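Local coordinates for beta-galacturonidase (Eisenbergiella tayi, PDB 6NCW), which is a glycoside hydrolase family 2 enzyme that acts as a beta-galacturonidase, probably hydrolysing terminal beta-linked galacturonic acid residues from its substrates, at residues 1-13 / 244-256. Numbering follows the deposited sequence.
Sequences MIRTFETHKIRKT and ADDIIDRVGFREI
Asp246, on edge strand 245-251 of the family 2 immunoglobulin-like beta-sandwich, illustrates how one carboxylate can gather a loop: Lys9 to Arg11 point three successive backbone N-H groups at it, and His8 adds a ring N-H. Asp246 OD2 accepts from Lys9 N on its syn lone pair (2.8 Å) and from Ile10 N above the carboxylate plane (2.9 Å). Asp246 OD1 takes Arg11 N, nearly straight at 174°, and His8 ND1 from the opposite face; four donors thus hold the group's rotation. A single backbone bond, Ile248 N to Thr7 O (2.9 Å), continues the join.

Charge pairing follows at Asp245, which Arg11 grips side-on, NE to OD1 and NH2 to OD2, both on syn lone pairs and with the two planes 25° apart; Asp245 OD2 also takes Leu152 N. Glu145 binds Arg11 NH1, linking this sandwich to the strand 142-147 sheet.

Aromatic packing closes the other end. Arg250 CG makes a CH-pi contact over the centre of the Phe5 ring, 4.0 Å from its centroid, while Arg250 NH1 pairs with Glu325 of helix 317-326 in the barrel domain. Phe5 CZ lies over one face of the Arg3 guanidinium.

Water completes the polar links: Arg3 NE salt-bridges Asp321, but Arg3 NH2 and Asp249 OD1 form only a long pair, spanned by water 1, which donates to Asp249 OD1 at 2.7 Å.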
loop_
_atom_site.group_PDB
_atom_site.type_symbol
_atom_site.label_atom_id
_atom_site.label_comp_id
_atom_site.label_asym_id
_atom_site.label_seq_id
_atom_site.Cartn_x
_atom_site.Cartn_y
_atom_site.Cartn_z
ATOM N N MET A 1 -16.240 -17.622 -26.991
ATOM C CA MET A 1 -14.982 -18.064 -27.574
ATOM C C MET A 1 -14.402 -19.309 -26.891
ATOM O O MET A 1 -14.187 -19.303 -25.680
ATOM C CB MET A 1 -13.986 -16.929 -27.496
ATOM C CG MET A 1 -12.768 -17.174 -28.277
ATOM S SD MET A 1 -11.593 -15.843 -28.031
ATOM C CE MET A 1 -10.559 -16.263 -29.429
ATOM N N ILE A 2 -14.137 -20.356 -27.675
ATOM C CA ILE A 2 -13.623 -21.621 -27.166
ATOM C C ILE A 2 -12.201 -21.888 -27.650
ATOM O O ILE A 2 -11.356 -22.356 -26.882
ATOM C CB ILE A 2 -14.558 -22.791 -27.556
ATOM C CG1 ILE A 2 -15.977 -22.584 -27.011
ATOM C CG2 ILE A 2 -13.994 -24.101 -27.056
ATOM C CD1 ILE A 2 -16.077 -22.734 -25.497
ATOM N N ARG A 3 -11.935 -21.640 -28.930
ATOM C CA ARG A 3 -10.618 -21.746 -29.539
ATOM C C ARG A 3 -10.381 -20.475 -30.339
ATOM O O ARG A 3 -11.297 -19.668 -30.521
ATOM C CB ARG A 3 -10.518 -22.975 -30.455
ATOM C CG ARG A 3 -11.006 -24.277 -29.837
ATOM C CD ARG A 3 -10.043 -24.765 -28.764
ATOM N NE ARG A 3 -8.705 -25.027 -29.298
ATOM C CZ ARG A 3 -8.322 -26.196 -29.792
ATOM N NH1 ARG A 3 -9.192 -27.206 -29.826
ATOM N NH2 ARG A 3 -7.082 -26.357 -30.262
ATOM N N THR A 4 -9.150 -20.285 -30.823
ATOM C CA THR A 4 -8.859 -19.135 -31.676
ATOM C C THR A 4 -9.220 -19.376 -33.139
ATOM O O THR A 4 -8.991 -18.497 -33.970
ATOM C CB THR A 4 -7.378 -18.741 -31.582
ATOM O OG1 THR A 4 -6.565 -19.854 -31.963
ATOM C CG2 THR A 4 -7.001 -18.316 -30.158
ATOM N N PHE A 5 -9.779 -20.534 -33.471
ATOM C CA PHE A 5 -10.187 -20.851 -34.829
ATOM C C PHE A 5 -11.453 -21.696 -34.734
ATOM O O PHE A 5 -11.802 -22.187 -33.657
ATOM C CB PHE A 5 -9.064 -21.587 -35.564
ATOM C CG PHE A 5 -8.699 -22.892 -34.917
ATOM C CD1 PHE A 5 -9.238 -24.084 -35.380
ATOM C CD2 PHE A 5 -7.854 -22.921 -33.816
ATOM C CE1 PHE A 5 -8.931 -25.286 -34.764
ATOM C CE2 PHE A 5 -7.533 -24.120 -33.197
ATOM C CZ PHE A 5 -8.074 -25.305 -33.674
ATOM N N GLU A 6 -12.166 -21.856 -35.854
ATOM C CA GLU A 6 -13.371 -22.685 -35.847
ATOM C C GLU A 6 -12.991 -24.146 -36.047
ATOM O O GLU A 6 -12.278 -24.496 -36.993
ATOM C CB GLU A 6 -14.369 -22.239 -36.918
ATOM C CG GLU A 6 -14.991 -20.859 -36.656
ATOM C CD GLU A 6 -15.793 -20.769 -35.342
ATOM O OE1 GLU A 6 -16.904 -21.344 -35.253
ATOM O OE2 GLU A 6 -15.313 -20.104 -34.391
ATOM N N THR A 7 -13.449 -24.994 -35.138
ATOM C CA THR A 7 -13.153 -26.413 -35.209
ATOM C C THR A 7 -14.196 -27.200 -35.993
ATOM O O THR A 7 -14.068 -28.424 -36.091
ATOM C CB THR A 7 -13.037 -26.997 -33.801
ATOM O OG1 THR A 7 -14.251 -26.746 -33.089
ATOM C CG2 THR A 7 -11.867 -26.358 -33.062
ATOM N N HIS A 8 -15.228 -26.539 -36.519
ATOM C CA HIS A 8 -16.288 -27.209 -37.273
ATOM C C HIS A 8 -16.900 -26.234 -38.262
ATOM O O HIS A 8 -17.248 -25.116 -37.887
ATOM C CB HIS A 8 -17.397 -27.737 -36.359
ATOM C CG HIS A 8 -16.961 -28.834 -35.446
ATOM N ND1 HIS A 8 -16.630 -30.091 -35.901
ATOM C CD2 HIS A 8 -16.792 -28.860 -34.101
ATOM C CE1 HIS A 8 -16.278 -30.849 -34.872
ATOM N NE2 HIS A 8 -16.373 -30.127 -33.769
ATOM N N LYS A 9 -17.029 -26.661 -39.516
ATOM C CA LYS A 9 -17.905 -25.997 -40.474
ATOM C C LYS A 9 -19.129 -26.830 -40.821
ATOM O O LYS A 9 -20.203 -26.265 -41.026
ATOM C CB LYS A 9 -17.157 -25.651 -41.771
ATOM C CG LYS A 9 -16.022 -24.605 -41.649
ATOM C CD LYS A 9 -16.303 -23.514 -40.573
ATOM C CE LYS A 9 -15.502 -22.213 -40.812
ATOM N NZ LYS A 9 -14.178 -22.487 -41.457
ATOM N N ILE A 10 -19.005 -28.158 -40.842
ATOM C CA ILE A 10 -20.147 -29.011 -41.165
ATOM C C ILE A 10 -20.997 -29.278 -39.930
ATOM O O ILE A 10 -22.211 -29.052 -39.938
ATOM C CB ILE A 10 -19.674 -30.327 -41.821
ATOM C CG1 ILE A 10 -19.132 -30.066 -43.227
ATOM C CG2 ILE A 10 -20.811 -31.331 -41.886
ATOM C CD1 ILE A 10 -18.523 -31.282 -43.869
ATOM N N ARG A 11 -20.391 -29.776 -38.858
ATOM C CA ARG A 11 -21.167 -30.113 -37.673
ATOM C C ARG A 11 -21.885 -28.877 -37.135
ATOM O O ARG A 11 -21.333 -27.773 -37.141
ATOM C CB ARG A 11 -20.263 -30.716 -36.597
ATOM C CG ARG A 11 -20.999 -31.243 -35.365
ATOM C CD ARG A 11 -20.009 -31.734 -34.306
ATOM N NE ARG A 11 -19.047 -32.671 -34.875
ATOM C CZ ARG A 11 -18.144 -33.346 -34.170
ATOM N NH1 ARG A 11 -18.063 -33.189 -32.852
ATOM N NH2 ARG A 11 -17.317 -34.179 -34.786
ATOM N N LYS A 12 -23.136 -29.069 -36.700
ATOM C CA LYS A 12 -23.920 -27.999 -36.085
ATOM C C LYS A 12 -23.514 -27.886 -34.623
ATOM O O LYS A 12 -23.707 -28.836 -33.849
ATOM C CB LYS A 12 -25.426 -28.262 -36.181
ATOM C CG LYS A 12 -25.891 -29.080 -37.378
ATOM C CD LYS A 12 -27.426 -29.277 -37.367
ATOM C CE LYS A 12 -27.884 -30.360 -38.375
ATOM N NZ LYS A 12 -27.637 -31.775 -37.915
ATOM N N THR A 13 -22.925 -26.748 -34.256
ATOM C CA THR A 13 -22.459 -26.500 -32.900
ATOM C C THR A 13 -22.887 -25.105 -32.470
ATOM O O THR A 13 -23.089 -24.216 -33.299
ATOM C CB THR A 13 -20.918 -26.611 -32.768
ATOM O OG1 THR A 13 -20.305 -25.457 -33.350
ATOM C CG2 THR A 13 -20.391 -27.840 -33.470
ATOM N N ALA A 244 -20.872 -35.244 -44.259
ATOM C CA ALA A 244 -21.834 -35.501 -43.197
ATOM C C ALA A 244 -21.317 -35.056 -41.793
ATOM O O ALA A 244 -22.119 -34.692 -40.922
ATOM C CB ALA A 244 -22.215 -36.970 -43.194
ATOM N N ASP A 245 -20.000 -35.080 -41.569
ATOM C CA ASP A 245 -19.435 -34.551 -40.325
ATOM C C ASP A 245 -17.994 -34.131 -40.579
ATOM O O ASP A 245 -17.338 -34.639 -41.492
ATOM C CB ASP A 245 -19.503 -35.575 -39.182
ATOM C CG ASP A 245 -19.037 -34.996 -37.840
ATOM O OD1 ASP A 245 -19.522 -33.903 -37.465
ATOM O OD2 ASP A 245 -18.183 -35.629 -37.166
ATOM N N ASP A 246 -17.501 -33.203 -39.753
ATOM C CA ASP A 246 -16.104 -32.794 -39.843
ATOM C C ASP A 246 -15.490 -32.604 -38.459
ATOM O O ASP A 246 -16.173 -32.589 -37.427
ATOM C CB ASP A 246 -15.926 -31.513 -40.682
ATOM C CG ASP A 246 -16.573 -30.274 -40.063
ATOM O OD1 ASP A 246 -17.343 -30.355 -39.066
ATOM O OD2 ASP A 246 -16.304 -29.181 -40.606
ATOM N N ILE A 247 -14.164 -32.483 -38.464
ATOM C CA ILE A 247 -13.396 -31.939 -37.352
ATOM C C ILE A 247 -12.240 -31.161 -37.961
ATOM O O ILE A 247 -11.657 -31.582 -38.969
ATOM C CB ILE A 247 -12.901 -33.040 -36.387
ATOM C CG1 ILE A 247 -12.362 -32.419 -35.099
ATOM C CG2 ILE A 247 -11.832 -33.903 -37.046
ATOM C CD1 ILE A 247 -12.301 -33.385 -33.958
ATOM N N ILE A 248 -11.955 -29.990 -37.396
ATOM C CA ILE A 248 -10.853 -29.143 -37.838
ATOM C C ILE A 248 -9.951 -28.874 -36.636
ATOM O O ILE A 248 -10.442 -28.532 -35.555
ATOM C CB ILE A 248 -11.364 -27.826 -38.447
ATOM C CG1 ILE A 248 -12.424 -28.107 -39.527
ATOM C CG2 ILE A 248 -10.225 -27.049 -39.042
ATOM C CD1 ILE A 248 -13.122 -26.850 -40.054
ATOM N N ASP A 249 -8.637 -29.035 -36.822
ATOM C CA ASP A 249 -7.666 -28.744 -35.774
ATOM C C ASP A 249 -6.525 -27.922 -36.363
ATOM O O ASP A 249 -6.601 -27.514 -37.525
ATOM C CB ASP A 249 -7.160 -30.044 -35.134
ATOM C CG ASP A 249 -6.931 -29.906 -33.619
ATOM O OD1 ASP A 249 -6.286 -28.914 -33.191
ATOM O OD2 ASP A 249 -7.399 -30.788 -32.864
ATOM N N ARG A 250 -5.478 -27.650 -35.587
ATOM C CA ARG A 250 -4.310 -26.933 -36.093
ATOM C C ARG A 250 -3.033 -27.673 -35.742
ATOM O O ARG A 250 -2.907 -28.226 -34.647
ATOM C CB ARG A 250 -4.213 -25.518 -35.540
ATOM C CG ARG A 250 -4.950 -24.494 -36.348
ATOM C CD ARG A 250 -4.463 -23.100 -36.050
ATOM N NE ARG A 250 -4.330 -22.898 -34.609
ATOM C CZ ARG A 250 -4.348 -21.710 -34.014
ATOM N NH1 ARG A 250 -4.512 -20.601 -34.726
ATOM N NH2 ARG A 250 -4.207 -21.633 -32.705
ATOM N N VAL A 251 -2.071 -27.649 -36.663
ATOM C CA VAL A 251 -0.814 -28.360 -36.492
ATOM C C VAL A 251 0.327 -27.415 -36.828
ATOM O O VAL A 251 0.145 -26.377 -37.469
ATOM C CB VAL A 251 -0.722 -29.643 -37.362
ATOM C CG1 VAL A 251 -1.904 -30.568 -37.097
ATOM C CG2 VAL A 251 -0.634 -29.287 -38.833
ATOM N N GLY A 252 1.502 -27.774 -36.331
ATOM C CA GLY A 252 2.744 -27.160 -36.763
ATOM C C GLY A 252 3.771 -28.254 -36.968
ATOM O O GLY A 252 3.738 -29.294 -36.307
ATOM N N PHE A 253 4.657 -28.033 -37.931
ATOM C CA PHE A 253 5.683 -29.014 -38.298
ATOM C C PHE A 253 6.951 -28.686 -37.514
ATOM O O PHE A 253 7.731 -27.813 -37.904
ATOM C CB PHE A 253 5.939 -29.001 -39.809
ATOM C CG PHE A 253 4.859 -29.690 -40.628
ATOM C CD1 PHE A 253 5.026 -30.998 -41.069
ATOM C CD2 PHE A 253 3.680 -29.024 -40.963
ATOM C CE1 PHE A 253 4.032 -31.636 -41.822
ATOM C CE2 PHE A 253 2.682 -29.658 -41.707
ATOM C CZ PHE A 253 2.861 -30.964 -42.135
ATOM N N ARG A 254 7.152 -29.364 -36.386
ATOM C CA ARG A 254 8.389 -29.236 -35.632
ATOM C C ARG A 254 8.738 -30.582 -35.024
ATOM O O ARG A 254 7.859 -31.394 -34.731
ATOM C CB ARG A 254 8.292 -28.164 -34.527
ATOM C CG ARG A 254 7.125 -28.355 -33.543
ATOM C CD ARG A 254 7.604 -29.021 -32.298
ATOM N NE ARG A 254 6.537 -29.405 -31.378
ATOM C CZ ARG A 254 6.052 -30.636 -31.269
ATOM N NH1 ARG A 254 6.509 -31.609 -32.046
ATOM N NH2 ARG A 254 5.115 -30.897 -30.371
ATOM N N GLU A 255 10.029 -30.801 -34.814
ATOM C CA GLU A 255 10.516 -32.002 -34.154
ATOM C C GLU A 255 11.028 -31.644 -32.765
ATOM O O GLU A 255 11.754 -30.661 -32.599
ATOM C CB GLU A 255 11.633 -32.663 -34.968
ATOM C CG GLU A 255 12.142 -33.948 -34.357
ATOM C CD GLU A 255 13.333 -34.537 -35.131
ATOM O OE1 GLU A 255 13.132 -35.557 -35.829
ATOM O OE2 GLU A 255 14.456 -33.970 -35.052
ATOM N N ILE A 256 10.662 -32.448 -31.776
ATOM C CA ILE A 256 11.208 -32.311 -30.438
ATOM C C ILE A 256 11.781 -33.665 -30.050
ATOM O O ILE A 256 11.072 -34.677 -30.080
ATOM C CB ILE A 256 10.160 -31.825 -29.419
ATOM C CG1 ILE A 256 10.800 -31.689 -28.047
ATOM C CG2 ILE A 256 8.974 -32.766 -29.326
ATOM C CD1 ILE A 256 11.706 -30.504 -27.961
HETATM O O HOH W 1 -4.915 -28.700 -30.921
HETATM O O HOH W 2 -8.476 -30.404 -29.980
#